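Local coordinates for protein BT_4661 (Bacteroides thetaiotaomicron, PDB 4AK2) that binds heparin and heparan sulphate, probably at the cell surface as a SusE-like glycan-binding protein of a gut bacterium, through this C-terminal ligand-binding domain, at residues Ile248-Tyr253 with Arg268-Phe273; Leu158-Asp163 with Lys204-Phe209; Phe112-Met117 with Thr128-Gln133. All blocks are in the same frame, centred on the assembly; numbering follows the deposited sequence. Where two conformers were deposited one is given.

Contact 1: residues Ile248-Tyr253 with Arg268-Phe273; sequences IGQITY and RVSPIF. With NA (sodium ion), chain C; IDS (2-O-sulfo-alpha-L-idopyranuronic acid), chain B; SGN (2-deoxy-6-O-sulfo-2-(sulfoamino)-alpha-D-glucopyranose), chain D.
Ile251 and Val269 pair as antiparallel strand residues, with Ile251 N to Val269 O at 2.7 Å and Val269 N to Ile251 O at 3.0 Å. Segment 268-273 leaves regular strand form at Ser270. Two waters link the backbones there: one joins Gly249 O to Ile272 N, the other links Ile272 O to Gly249 N, weakly at the latter. Beyond them, Ile248 lies over one face of the Phe273 ring, its CB 3.7 Å from the ring centroid. CG1 of Ile248 is anti to the backbone N (chi1 -177°), and this sends CD1 along the ring toward Ser270 CB. Ile251 CD1 packs on Pro271 CD and Ile272 CG2.

The polar work is done by Gln250 and Arg268. The extended Arg268 chain passes obliquely across the Gln250 amide, CD 3.4 Å from OE1. Gln250 NE2 and Arg268 NH1 both donate to O2S of the iduronate sulfate (chain B), each at 2.9 Å. Arg268 also grips the glucosamine 6-sulfate (chain D), NH1 to O4S and NH2 to O5S, with both sulfates at the guanidinium edge. Replacing Arg268 with an alanine would probably leave the chain D sulfate less firmly held and the iduronate sulfate with less positive charge beside it. Gln250 OE1 accepts from Arg162 NH1. In one of its two conformers, Ser270 OG lies 2.9 Å from the sodium ion, which Asp163 O also binds. This is an antiparallel strand pair, interrupted where two waters replace direct backbone bonds, whose Gln250 and Arg268 side chains line part of the pocket for the sulfated glycan.

Contact 2: residues Leu158-Asp163 with Lys204-Phe209; sequences LDYRRD and KPMSYF. With NA (sodium ion), chain C; SGN (2-deoxy-6-O-sulfo-2-(sulfoamino)-alpha-D-glucopyranose), chain E; IDS (2-O-sulfo-alpha-L-idopyranuronic acid), chain F; IDS (2-O-sulfo-alpha-L-idopyranuronic acid), chain B.
This contact is a loop packed on a strand: Asp159 and Tyr160 of strand 157-161 meet Met206 to Phe209, in the loop between helix 187-195 and strand 220-222. Asp159 takes the Ser207 hydroxyl on OD2 at 2.6 Å and the Tyr208 backbone N on OD1 at 2.8 Å, both through syn lone pairs. CG of Asp159 stands anti to its own N (chi1 -155°), which carries the carboxylate across to the loop. A water also donates to OD1 and to Met206 O, and accepts from Tyr160 N. Arg203 makes a salt bridge to OD2, which probably offsets the buried charge. The Phe209 ring turns its edge to Asp159, the planes 81° apart.

Met206 runs alongside Tyr160, bending at chi2 and chi3 to put Met206 CE over one ring face, 3.5 Å from Tyr160 CE2. SD sits farther above the same ring, a Met-aromatic contact.

The chain turns a corner at Arg162, and Arg161 to Asp163 reach the glycan. Arg162 NE and NH2 grip both carboxylate oxygens of the chain F iduronate, NE to O6B at 2.8 Å. Arg161 holds O3 of the chain E glucosamine with both terminal nitrogens, while the sulfamate oxygen O1S lies over its guanidinium face. Asp163 OD2 accepts from O3 of the chain B iduronate. Such clustered arginines fit a binding site for an anionic heparin chain.

Contact 3: residues Phe112-Met117 with Thr128-Gln133; sequences FFHFSM and TPFVFQ
Phe130 lays its ring against the strand 105-115, with the CB of His114 almost centred over one face, 3.5 Å from the centroid and 5° off the ring normal. CG of Phe130 is placed between its backbone N and carbonyl carbon (chi1 65°), the conformation that directs the ring at this strand. The rim of the ring reaches the backbone as well: CZ is 3.4 Å from His114 N, and CE1 meets Phe113 C. Phe112 O lies at the ring edge. The imidazole of His114 continues away from this contact, its CG anti to the backbone N (chi1 177°), and its ND1 is hydrogen-bonded to Arg29 NE. The His114 and Phe130 rings meet obliquely, their planes 44° apart.

Beside this pair, Val131 crosses Phe112 at about a right angle. Both methyls touch the ring: CG2 lies 3.4 Å from CG of Phe112, and CG1 lies 3.9 Å from CE1. Phe112 also meets Phe273 and Met91.

No hydrogen bond joins the two segments. This is apolar packing between two beta sheets: strand 105-115 of one sheet meets Val131 at the start of strand 131-134 of the other, and Phe130 just before it, at a buried aromatic junction.

Contacts 1 and 2 are joined through neighbouring strands 241-254 and 157-161 and share the glycan site, their centres about 9 Å apart. Gln250 O to Arg161 N, at 2.8 Å, is a probable hydrogen bond between the strands. Ile251 CG2 packs on Leu158 CD1 at 3.3 Å. Both contacts reach the sodium ion and the chain B iduronate. Contact 3 meets contact 1 through Phe273 N to Phe130 O and Phe273 O to Phe132 N, each 2.9 Å. These are probable hydrogen bonds that join 268-276 to the parallel strand 131-134 and the residue before it. The centre of contact 3 is about 11 Å from that of contact 1 and about 19 Å from that of contact 2. The side chain of His114 is about 11 Å from a bound glucosamine.

Contact 1: residues Ile248-Tyr253 with Arg268-Phe273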
loop_
_atom_site.group_PDB
_atom_site.type_symbol
_atom_site.label_atom_id
_atom_site.label_comp_id
_atom_site.label_asym_id
_atom_site.label_seq_id
_atom_site.Cartn_x
_atom_site.Cartn_y
_atom_site.Cartn_z
ATOM N N ILE A 248 -4.572 -0.939 -2.996
ATOM C CA ILE A 248 -4.017 0.028 -3.931
ATOM C C ILE A 248 -5.072 0.422 -4.962
ATOM O O ILE A 248 -5.859 -0.473 -5.373
ATOM C CB ILE A 248 -2.699 -0.458 -4.541
ATOM C CG1 ILE A 248 -2.092 0.596 -5.463
ATOM C CG2 ILE A 248 -2.902 -1.788 -5.316
ATOM C CD1 ILE A 248 -0.671 0.269 -5.911
ATOM N N GLY A 249 -5.123 1.679 -5.361
ATOM C CA GLY A 249 -6.015 2.146 -6.466
ATOM C C GLY A 249 -5.311 3.172 -7.270
ATOM O O GLY A 249 -4.418 3.867 -6.795
ATOM N N GLN A 250 -5.674 3.321 -8.553
ATOM C CA GLN A 250 -5.180 4.401 -9.366
ATOM C C GLN A 250 -5.826 5.702 -8.959
ATOM O O GLN A 250 -7.050 5.770 -8.728
ATOM C CB GLN A 250 -5.454 4.120 -10.870
ATOM C CG GLN A 250 -4.727 5.133 -11.722
ATOM C CD GLN A 250 -5.188 5.063 -13.173
ATOM O OE1 GLN A 250 -6.151 5.743 -13.527
ATOM N NE2 GLN A 250 -4.546 4.189 -13.988
ATOM N N ILE A 251 -4.974 6.733 -8.924
ATOM C CA ILE A 251 -5.378 8.099 -8.561
ATOM C C ILE A 251 -5.078 9.016 -9.766
ATOM O O ILE A 251 -4.054 8.842 -10.444
ATOM C CB ILE A 251 -4.617 8.572 -7.287
ATOM C CG1 ILE A 251 -5.004 7.696 -6.098
ATOM C CG2 ILE A 251 -4.909 10.033 -6.972
ATOM C CD1 ILE A 251 -4.067 7.871 -4.884
ATOM N N THR A 252 -6.012 9.905 -10.084
ATOM C CA THR A 252 -5.814 10.834 -11.186
ATOM C C THR A 252 -5.700 12.250 -10.657
ATOM O O THR A 252 -6.189 12.560 -9.547
ATOM C CB THR A 252 -6.931 10.740 -12.240
ATOM O OG1 THR A 252 -8.193 11.031 -11.644
ATOM C CG2 THR A 252 -6.953 9.320 -12.821
ATOM N N TYR A 253 -5.082 13.131 -11.423
ATOM C CA TYR A 253 -4.945 14.527 -10.971
ATOM C C TYR A 253 -5.236 15.466 -12.117
ATOM O O TYR A 253 -5.239 15.073 -13.291
ATOM C CB TYR A 253 -3.563 14.816 -10.369
ATOM C CG TYR A 253 -2.403 14.612 -11.320
ATOM C CD1 TYR A 253 -2.033 15.622 -12.223
ATOM C CD2 TYR A 253 -1.613 13.464 -11.246
ATOM C CE1 TYR A 253 -0.957 15.457 -13.080
ATOM C CE2 TYR A 253 -0.538 13.281 -12.110
ATOM C CZ TYR A 253 -0.192 14.295 -12.988
ATOM O OH TYR A 253 0.884 14.121 -13.815
ATOM N N ARG A 268 -2.079 9.865 -14.437
ATOM C CA ARG A 268 -2.598 8.742 -13.675
ATOM C C ARG A 268 -1.456 8.020 -13.030
ATOM O O ARG A 268 -0.485 7.637 -13.703
ATOM C CB ARG A 268 -3.305 7.771 -14.603
ATOM C CG ARG A 268 -4.370 8.406 -15.498
ATOM C CD ARG A 268 -5.101 7.356 -16.311
ATOM N NE ARG A 268 -5.964 7.994 -17.301
ATOM C CZ ARG A 268 -6.462 7.364 -18.360
ATOM N NH1 ARG A 268 -6.131 6.088 -18.560
ATOM N NH2 ARG A 268 -7.224 8.027 -19.226
ATOM N N VAL A 269 -1.602 7.765 -11.736
ATOM C CA VAL A 269 -0.530 7.127 -10.935
ATOM C C VAL A 269 -1.144 6.257 -9.864
ATOM O O VAL A 269 -2.325 6.459 -9.497
ATOM C CB VAL A 269 0.416 8.193 -10.305
ATOM C CG1 VAL A 269 1.392 8.756 -11.339
ATOM C CG2 VAL A 269 -0.385 9.295 -9.585
ATOM N N SER A 270 -0.356 5.345 -9.294
ATOM C CA SER A 270 -0.793 4.615 -8.109
ATOM C C SER A 270 0.300 4.747 -7.056
ATOM O O SER A 270 1.140 3.866 -6.856
ATOM C CB SER A 270 -1.114 3.150 -8.423
ATOM O OG SER A 270 -2.141 3.042 -9.432
ATOM N N PRO A 271 0.292 5.903 -6.359
ATOM C CA PRO A 271 1.439 6.310 -5.527
ATOM C C PRO A 271 1.382 5.852 -4.069
ATOM O O PRO A 271 2.334 6.136 -3.307
ATOM C CB PRO A 271 1.326 7.850 -5.617
ATOM C CG PRO A 271 -0.175 8.095 -5.589
ATOM C CD PRO A 271 -0.699 6.991 -6.544
ATOM N N ILE A 272 0.297 5.225 -3.658
ATOM C CA ILE A 272 0.126 4.942 -2.216
ATOM C C ILE A 272 -0.570 3.601 -1.991
ATOM O O ILE A 272 -1.563 3.282 -2.647
ATOM C CB ILE A 272 -0.615 6.111 -1.508
ATOM C CG1 ILE A 272 -0.634 5.937 0.029
ATOM C CG2 ILE A 272 -2.037 6.294 -2.015
ATOM C CD1 ILE A 272 -1.124 7.175 0.788
ATOM N N PHE A 273 -0.053 2.860 -1.032
ATOM C CA PHE A 273 -0.702 1.665 -0.545
ATOM C C PHE A 273 -1.325 1.913 0.813
ATOM O O PHE A 273 -0.685 2.599 1.651
ATOM C CB PHE A 273 0.310 0.504 -0.417
ATOM C CG PHE A 273 0.094 -0.638 -1.377
ATOM C CD1 PHE A 273 -0.964 -1.522 -1.187
ATOM C CD2 PHE A 273 1.016 -0.848 -2.376
ATOM C CE1 PHE A 273 -1.164 -2.584 -2.064
ATOM C CE2 PHE A 273 0.858 -1.924 -3.257
ATOM C CZ PHE A 273 -0.227 -2.793 -3.076
HETATM NA NA NA C . -3.810 0.702 -9.336
HETATM C C1 IDS B . -6.372 1.002 -19.269
HETATM C C2 IDS B . -5.669 1.528 -18.044
HETATM C C3 IDS B . -5.363 0.457 -16.966
HETATM C C4 IDS B . -4.786 -0.810 -17.582
HETATM C C5 IDS B . -5.732 -1.247 -18.707
HETATM C C6 IDS B . -5.352 -2.578 -19.279
HETATM O O2 IDS B . -4.504 2.241 -18.482
HETATM O O3 IDS B . -6.582 0.141 -16.279
HETATM O O4 IDS B . -3.481 -0.489 -18.079
HETATM O O5 IDS B . -5.783 -0.216 -19.700
HETATM O O6A IDS B . -5.320 -3.543 -18.484
HETATM O O6B IDS B . -5.088 -2.682 -20.490
HETATM S S IDS B . -3.838 3.318 -17.618
HETATM O O1S IDS B . -3.135 4.159 -18.595
HETATM O O2S IDS B . -4.915 4.013 -16.906
HETATM O O3S IDS B . -2.915 2.606 -16.685
HETATM C C1 SGN D . -11.385 0.966 -20.823
HETATM C C2 SGN D . -10.635 -0.373 -20.973
HETATM C C3 SGN D . -9.469 -0.492 -19.975
HETATM C C4 SGN D . -8.593 0.764 -20.112
HETATM C C5 SGN D . -9.450 2.042 -19.884
HETATM C C6 SGN D . -8.724 3.383 -20.002
HETATM N N2 SGN D . -11.578 -1.487 -20.899
HETATM O O3 SGN D . -8.693 -1.668 -20.227
HETATM O O4 SGN D . -7.747 0.811 -18.942
HETATM O O5 SGN D . -10.464 2.048 -20.907
HETATM O O6 SGN D . -8.213 3.452 -21.326
HETATM S S1 SGN D . -12.269 -2.038 -22.242
HETATM O O1S SGN D . -12.829 -0.906 -22.954
HETATM O O2S SGN D . -11.232 -2.731 -22.941
HETATM O O3S SGN D . -13.432 -2.988 -21.711
HETATM S S2 SGN D . -7.306 4.645 -21.698
HETATM O O4S SGN D . -6.083 4.443 -20.914
HETATM O O5S SGN D . -8.076 5.947 -21.198
HETATM O O6S SGN D . -7.036 4.568 -23.074
HETATM O O HOH W 1 -4.311 3.060 -2.362
HETATM O O HOH W 2 -2.175 4.433 -5.144
HETATM O O HOH W 3 -1.741 -0.759 -9.757
#

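Contact 2: residues Leu158-Asp163 with Lys204-Phe209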
loop_
_atom_site.group_PDB
_atom_site.type_symbol
_atom_site.label_atom_id
_atom_site.label_comp_id
_atom_site.label_asym_id
_atom_site.label_seq_id
_atom_site.Cartn_x
_atom_site.Cartn_y
_atom_site.Cartn_z
ATOM N N LEU A 158 -6.956 15.932 -6.916
ATOM C CA LEU A 158 -6.405 14.568 -6.861
ATOM C C LEU A 158 -7.491 13.620 -6.348
ATOM O O LEU A 158 -8.135 13.903 -5.347
ATOM C CB LEU A 158 -5.215 14.589 -5.881
ATOM C CG LEU A 158 -4.389 13.293 -5.834
ATOM C CD1 LEU A 158 -3.611 13.084 -7.149
ATOM C CD2 LEU A 158 -3.401 13.342 -4.690
ATOM N N ASP A 159 -7.774 12.534 -7.073
ATOM C CA ASP A 159 -8.884 11.662 -6.665
ATOM C C ASP A 159 -8.695 10.240 -7.128
ATOM O O ASP A 159 -8.230 10.034 -8.258
ATOM C CB ASP A 159 -10.185 12.217 -7.255
ATOM C CG ASP A 159 -11.432 11.846 -6.493
ATOM O OD1 ASP A 159 -11.372 11.710 -5.260
ATOM O OD2 ASP A 159 -12.521 11.712 -7.126
ATOM N N TYR A 160 -9.042 9.269 -6.289
ATOM C CA TYR A 160 -9.095 7.882 -6.771
ATOM C C TYR A 160 -10.019 7.792 -7.969
ATOM O O TYR A 160 -11.007 8.510 -8.106
ATOM C CB TYR A 160 -9.563 6.961 -5.660
ATOM C CG TYR A 160 -8.491 6.573 -4.645
ATOM C CD1 TYR A 160 -7.684 5.470 -4.863
ATOM C CD2 TYR A 160 -8.305 7.303 -3.446
ATOM C CE1 TYR A 160 -6.706 5.064 -3.957
ATOM C CE2 TYR A 160 -7.350 6.910 -2.561
ATOM C CZ TYR A 160 -6.565 5.815 -2.772
ATOM O OH TYR A 160 -5.634 5.425 -1.825
ATOM N N ARG A 161 -9.693 6.809 -8.818
ATOM C CA ARG A 161 -10.382 6.651 -10.141
ATOM C C ARG A 161 -10.774 5.235 -10.529
ATOM O O ARG A 161 -11.919 5.028 -10.992
ATOM C CB ARG A 161 -9.564 7.294 -11.268
ATOM C CG ARG A 161 -10.177 7.214 -12.686
ATOM C CD ARG A 161 -11.564 7.856 -12.735
ATOM N NE ARG A 161 -12.134 7.801 -14.084
ATOM C CZ ARG A 161 -12.780 6.748 -14.577
ATOM N NH1 ARG A 161 -12.940 5.637 -13.842
ATOM N NH2 ARG A 161 -13.222 6.781 -15.825
ATOM N N ARG A 162 -9.833 4.296 -10.479
ATOM C CA ARG A 162 -10.020 2.987 -11.146
ATOM C C ARG A 162 -8.944 2.056 -10.613
ATOM O O ARG A 162 -8.052 2.488 -9.864
ATOM C CB ARG A 162 -9.893 3.105 -12.683
ATOM C CG ARG A 162 -8.586 3.656 -13.182
ATOM C CD ARG A 162 -8.350 3.481 -14.683
ATOM N NE ARG A 162 -9.286 4.244 -15.525
ATOM C CZ ARG A 162 -9.161 5.517 -15.885
ATOM N NH1 ARG A 162 -8.194 6.287 -15.350
ATOM N NH2 ARG A 162 -10.044 6.058 -16.729
ATOM N N ASP A 163 -8.986 0.792 -11.014
ATOM C CA ASP A 163 -7.929 -0.183 -10.814
ATOM C C ASP A 163 -7.644 -0.340 -9.307
ATOM O O ASP A 163 -6.504 -0.126 -8.847
ATOM C CB ASP A 163 -6.671 0.172 -11.629
ATOM C CG ASP A 163 -6.898 0.143 -13.139
ATOM O OD1 ASP A 163 -7.845 -0.506 -13.585
ATOM O OD2 ASP A 163 -6.109 0.799 -13.804
ATOM N N LYS A 204 -16.666 5.738 -6.980
ATOM C CA LYS A 204 -17.496 6.478 -6.004
ATOM C C LYS A 204 -17.161 6.237 -4.522
ATOM O O LYS A 204 -17.063 7.232 -3.760
ATOM C CB LYS A 204 -18.974 6.293 -6.293
ATOM C CG LYS A 204 -19.399 6.918 -7.619
ATOM C CD LYS A 204 -20.807 6.519 -8.019
ATOM C CE LYS A 204 -21.172 7.078 -9.394
ATOM N NZ LYS A 204 -22.455 6.460 -9.775
ATOM N N PRO A 205 -16.950 4.968 -4.098
ATOM C CA PRO A 205 -16.704 4.767 -2.653
ATOM C C PRO A 205 -15.408 5.379 -2.131
ATOM O O PRO A 205 -15.248 5.504 -0.911
ATOM C CB PRO A 205 -16.660 3.229 -2.520
ATOM C CG PRO A 205 -17.494 2.721 -3.702
ATOM C CD PRO A 205 -17.063 3.664 -4.813
ATOM N N MET A 206 -14.502 5.716 -3.036
ATOM C CA MET A 206 -13.176 6.227 -2.683
ATOM C C MET A 206 -12.951 7.657 -3.157
ATOM O O MET A 206 -11.819 8.149 -3.135
ATOM C CB MET A 206 -12.092 5.306 -3.242
ATOM C CG MET A 206 -11.903 4.037 -2.432
ATOM S SD MET A 206 -11.405 4.285 -0.705
ATOM C CE MET A 206 -9.929 5.291 -0.790
ATOM N N SER A 207 -14.029 8.326 -3.576
ATOM C CA SER A 207 -13.923 9.590 -4.275
ATOM C C SER A 207 -14.370 10.816 -3.464
ATOM O O SER A 207 -15.452 10.836 -2.917
ATOM C CB SER A 207 -14.754 9.530 -5.588
ATOM O OG SER A 207 -14.818 10.830 -6.195
ATOM N N TYR A 208 -13.507 11.825 -3.430
ATOM C CA TYR A 208 -13.892 13.129 -2.909
ATOM C C TYR A 208 -15.006 13.742 -3.766
ATOM O O TYR A 208 -16.018 14.233 -3.252
ATOM C CB TYR A 208 -12.681 14.063 -2.897
ATOM C CG TYR A 208 -13.074 15.508 -2.590
ATOM C CD1 TYR A 208 -13.123 15.971 -1.287
ATOM C CD2 TYR A 208 -13.403 16.398 -3.630
ATOM C CE1 TYR A 208 -13.507 17.274 -1.015
ATOM C CE2 TYR A 208 -13.792 17.708 -3.365
ATOM C CZ TYR A 208 -13.844 18.143 -2.066
ATOM O OH TYR A 208 -14.224 19.470 -1.805
ATOM N N PHE A 209 -14.798 13.760 -5.073
ATOM C CA PHE A 209 -15.725 14.465 -5.962
ATOM C C PHE A 209 -17.129 13.859 -6.001
ATOM O O PHE A 209 -18.099 14.593 -6.243
ATOM C CB PHE A 209 -15.098 14.623 -7.352
ATOM C CG PHE A 209 -13.969 15.606 -7.332
ATOM C CD1 PHE A 209 -14.232 16.966 -7.364
ATOM C CD2 PHE A 209 -12.644 15.169 -7.184
ATOM C CE1 PHE A 209 -13.180 17.869 -7.245
ATOM C CE2 PHE A 209 -11.598 16.071 -7.069
ATOM C CZ PHE A 209 -11.868 17.421 -7.127
HETATM NA NA NA C . -3.810 0.702 -9.336
HETATM C C1 SGN E . -17.764 3.642 -14.064
HETATM C C2 SGN E . -16.304 4.064 -14.247
HETATM C C3 SGN E . -15.808 3.537 -15.600
HETATM C C4 SGN E . -16.056 2.045 -15.722
HETATM C C5 SGN E . -17.532 1.698 -15.500
HETATM C C6 SGN E . -17.706 0.178 -15.410
HETATM N N2 SGN E . -16.196 5.513 -14.130
HETATM O O1 SGN E . -18.609 4.346 -14.969
HETATM O O3 SGN E . -14.407 3.806 -15.664
HETATM O O4 SGN E . -15.811 1.639 -17.080
HETATM O O5 SGN E . -17.892 2.230 -14.224
HETATM O O6 SGN E . -19.075 -0.145 -15.250
HETATM S S1 SGN E . -16.150 6.278 -12.732
HETATM O O1S SGN E . -15.531 7.564 -12.961
HETATM O O2S SGN E . -17.447 6.414 -12.122
HETATM O O3S SGN E . -15.255 5.399 -11.797
HETATM S S2 SGN E . -19.488 -1.601 -14.966
HETATM O O4S SGN E . -19.206 -2.415 -16.147
HETATM O O5S SGN E . -21.107 -1.544 -14.699
HETATM O O6S SGN E . -18.823 -2.024 -13.725
HETATM C C1 IDS F . -14.734 0.704 -17.256
HETATM C C2 IDS F . -14.861 0.095 -18.662
HETATM C C3 IDS F . -14.450 1.060 -19.784
HETATM C C4 IDS F . -13.144 1.806 -19.492
HETATM C C5 IDS F . -13.228 2.418 -18.085
HETATM C C6 IDS F . -12.004 3.172 -17.634
HETATM O O2 IDS F . -14.030 -1.073 -18.731
HETATM O O3 IDS F . -15.487 2.010 -20.037
HETATM O O4 IDS F . -12.027 0.910 -19.546
HETATM O O5 IDS F . -13.475 1.364 -17.134
HETATM O O6A IDS F . -11.663 4.215 -18.235
HETATM O O6B IDS F . -11.369 2.684 -16.666
HETATM S S IDS F . -14.552 -2.491 -18.300
HETATM O O1S IDS F . -13.435 -3.439 -18.315
HETATM O O2S IDS F . -15.134 -2.334 -16.951
HETATM O O3S IDS F . -15.579 -2.779 -19.307
HETATM C C1 IDS B . -6.372 1.002 -19.269
HETATM C C2 IDS B . -5.669 1.528 -18.044
HETATM C C3 IDS B . -5.363 0.457 -16.966
HETATM C C4 IDS B . -4.786 -0.810 -17.582
HETATM C C5 IDS B . -5.732 -1.247 -18.707
HETATM C C6 IDS B . -5.352 -2.578 -19.279
HETATM O O2 IDS B . -4.504 2.241 -18.482
HETATM O O3 IDS B . -6.582 0.141 -16.279
HETATM O O4 IDS B . -3.481 -0.489 -18.079
HETATM O O5 IDS B . -5.783 -0.216 -19.700
HETATM O O6A IDS B . -5.320 -3.543 -18.484
HETATM O O6B IDS B . -5.088 -2.682 -20.490
HETATM S S IDS B . -3.838 3.318 -17.618
HETATM O O1S IDS B . -3.135 4.159 -18.595
HETATM O O2S IDS B . -4.915 4.013 -16.906
HETATM O O3S IDS B . -2.915 2.606 -16.685
HETATM O O HOH W 4 -10.133 10.233 -3.521
HETATM O O HOH W 3 -1.741 -0.759 -9.757
#

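Contact 3: residues Phe112-Met117 with Thr128-Gln133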
loop_
_atom_site.group_PDB
_atom_site.type_symbol
_atom_site.label_atom_id
_atom_site.label_comp_id
_atom_site.label_asym_id
_atom_site.label_seq_id
_atom_site.Cartn_x
_atom_site.Cartn_y
_atom_site.Cartn_z
ATOM N N PHE A 112 6.934 -3.319 0.448
ATOM C CA PHE A 112 6.329 -2.490 -0.548
ATOM C C PHE A 112 7.359 -1.718 -1.345
ATOM O O PHE A 112 8.451 -1.391 -0.842
ATOM C CB PHE A 112 5.377 -1.513 0.119
ATOM C CG PHE A 112 4.262 -2.160 0.896
ATOM C CD1 PHE A 112 4.439 -2.482 2.245
ATOM C CD2 PHE A 112 2.994 -2.355 0.345
ATOM C CE1 PHE A 112 3.410 -3.015 2.988
ATOM C CE2 PHE A 112 1.967 -2.919 1.089
ATOM C CZ PHE A 112 2.151 -3.210 2.452
ATOM N N PHE A 113 6.995 -1.417 -2.590
ATOM C CA PHE A 113 7.845 -0.691 -3.531
ATOM C C PHE A 113 7.101 0.401 -4.230
ATOM O O PHE A 113 5.934 0.233 -4.545
ATOM C CB PHE A 113 8.447 -1.658 -4.586
ATOM C CG PHE A 113 9.358 -2.664 -3.990
ATOM C CD1 PHE A 113 8.848 -3.854 -3.451
ATOM C CD2 PHE A 113 10.733 -2.445 -3.955
ATOM C CE1 PHE A 113 9.703 -4.803 -2.836
ATOM C CE2 PHE A 113 11.600 -3.374 -3.344
ATOM C CZ PHE A 113 11.089 -4.571 -2.808
ATOM N N HIS A 114 7.776 1.524 -4.468
ATOM C CA HIS A 114 7.203 2.612 -5.275
ATOM C C HIS A 114 8.184 3.012 -6.317
ATOM O O HIS A 114 9.333 3.375 -6.013
ATOM C CB HIS A 114 6.911 3.854 -4.405
ATOM C CG HIS A 114 6.377 5.035 -5.221
ATOM N ND1 HIS A 114 6.923 6.272 -5.195
ATOM C CD2 HIS A 114 5.326 5.089 -6.138
ATOM C CE1 HIS A 114 6.237 7.089 -6.016
ATOM N NE2 HIS A 114 5.272 6.367 -6.613
ATOM N N PHE A 115 7.782 2.950 -7.584
ATOM C CA PHE A 115 8.622 3.392 -8.713
ATOM C C PHE A 115 8.148 4.808 -9.021
ATOM O O PHE A 115 7.104 4.994 -9.656
ATOM C CB PHE A 115 8.526 2.434 -9.892
ATOM C CG PHE A 115 9.612 2.578 -10.937
ATOM C CD1 PHE A 115 10.541 3.642 -10.959
ATOM C CD2 PHE A 115 9.705 1.594 -11.921
ATOM C CE1 PHE A 115 11.543 3.709 -11.940
ATOM C CE2 PHE A 115 10.682 1.659 -12.908
ATOM C CZ PHE A 115 11.597 2.713 -12.911
ATOM N N SER A 116 8.892 5.807 -8.574
ATOM C CA SER A 116 8.472 7.192 -8.758
ATOM C C SER A 116 8.726 7.672 -10.192
ATOM O O SER A 116 9.456 7.026 -10.948
ATOM C CB SER A 116 9.177 8.105 -7.767
ATOM O OG SER A 116 8.470 9.328 -7.750
ATOM N N MET A 117 8.124 8.808 -10.564
ATOM C CA MET A 117 8.336 9.397 -11.875
ATOM C C MET A 117 7.887 10.847 -11.874
ATOM O O MET A 117 7.123 11.273 -11.000
ATOM C CB MET A 117 7.554 8.635 -12.947
ATOM C CG MET A 117 6.053 8.879 -12.936
ATOM S SD MET A 117 5.172 7.923 -14.177
ATOM C CE MET A 117 5.846 8.597 -15.692
ATOM N N THR A 128 5.522 10.168 1.432
ATOM C CA THR A 128 6.655 9.618 2.201
ATOM C C THR A 128 6.218 9.592 3.653
ATOM O O THR A 128 6.266 10.649 4.316
ATOM C CB THR A 128 7.910 10.493 2.015
ATOM O OG1 THR A 128 8.263 10.527 0.633
ATOM C CG2 THR A 128 9.089 9.964 2.849
ATOM N N PRO A 129 5.835 8.442 4.208
ATOM C CA PRO A 129 5.818 7.104 3.615
ATOM C C PRO A 129 4.695 6.946 2.611
ATOM O O PRO A 129 3.652 7.570 2.691
ATOM C CB PRO A 129 5.546 6.202 4.846
ATOM C CG PRO A 129 4.694 7.071 5.744
ATOM C CD PRO A 129 5.296 8.435 5.594
ATOM N N PHE A 130 4.950 6.031 1.673
ATOM C CA PHE A 130 3.930 5.664 0.658
ATOM C C PHE A 130 3.092 4.489 1.069
ATOM O O PHE A 130 2.213 4.066 0.292
ATOM C CB PHE A 130 4.521 5.514 -0.731
ATOM C CG PHE A 130 5.498 4.366 -0.866
ATOM C CD1 PHE A 130 5.020 3.075 -1.210
ATOM C CD2 PHE A 130 6.880 4.546 -0.696
ATOM C CE1 PHE A 130 5.909 2.028 -1.380
ATOM C CE2 PHE A 130 7.770 3.497 -0.851
ATOM C CZ PHE A 130 7.269 2.237 -1.185
ATOM N N VAL A 131 3.304 3.911 2.247
ATOM C CA VAL A 131 2.437 2.901 2.822
ATOM C C VAL A 131 1.770 3.566 4.032
ATOM O O VAL A 131 2.468 3.910 5.020
ATOM C CB VAL A 131 3.166 1.640 3.249
ATOM C CG1 VAL A 131 2.178 0.581 3.754
ATOM C CG2 VAL A 131 4.006 1.063 2.077
ATOM N N PHE A 132 0.480 3.815 3.961
ATOM C CA PHE A 132 -0.272 4.430 5.046
ATOM C C PHE A 132 -0.776 3.287 5.924
ATOM O O PHE A 132 -1.654 2.515 5.493
ATOM C CB PHE A 132 -1.444 5.282 4.449
ATOM C CG PHE A 132 -2.403 5.798 5.502
ATOM C CD1 PHE A 132 -1.967 6.073 6.819
ATOM C CD2 PHE A 132 -3.760 5.988 5.200
ATOM C CE1 PHE A 132 -2.838 6.553 7.823
ATOM C CE2 PHE A 132 -4.640 6.506 6.196
ATOM C CZ PHE A 132 -4.175 6.732 7.501
ATOM N N GLN A 133 -0.261 3.169 7.152
ATOM C CA GLN A 133 -0.649 2.171 8.103
ATOM C C GLN A 133 -1.800 2.703 8.930
ATOM O O GLN A 133 -1.619 3.709 9.669
ATOM C CB GLN A 133 0.529 1.817 9.017
ATOM C CG GLN A 133 1.638 1.136 8.191
ATOM C CD GLN A 133 2.803 0.724 9.085
ATOM O OE1 GLN A 133 3.374 1.563 9.786
ATOM N NE2 GLN A 133 3.187 -0.551 9.030
#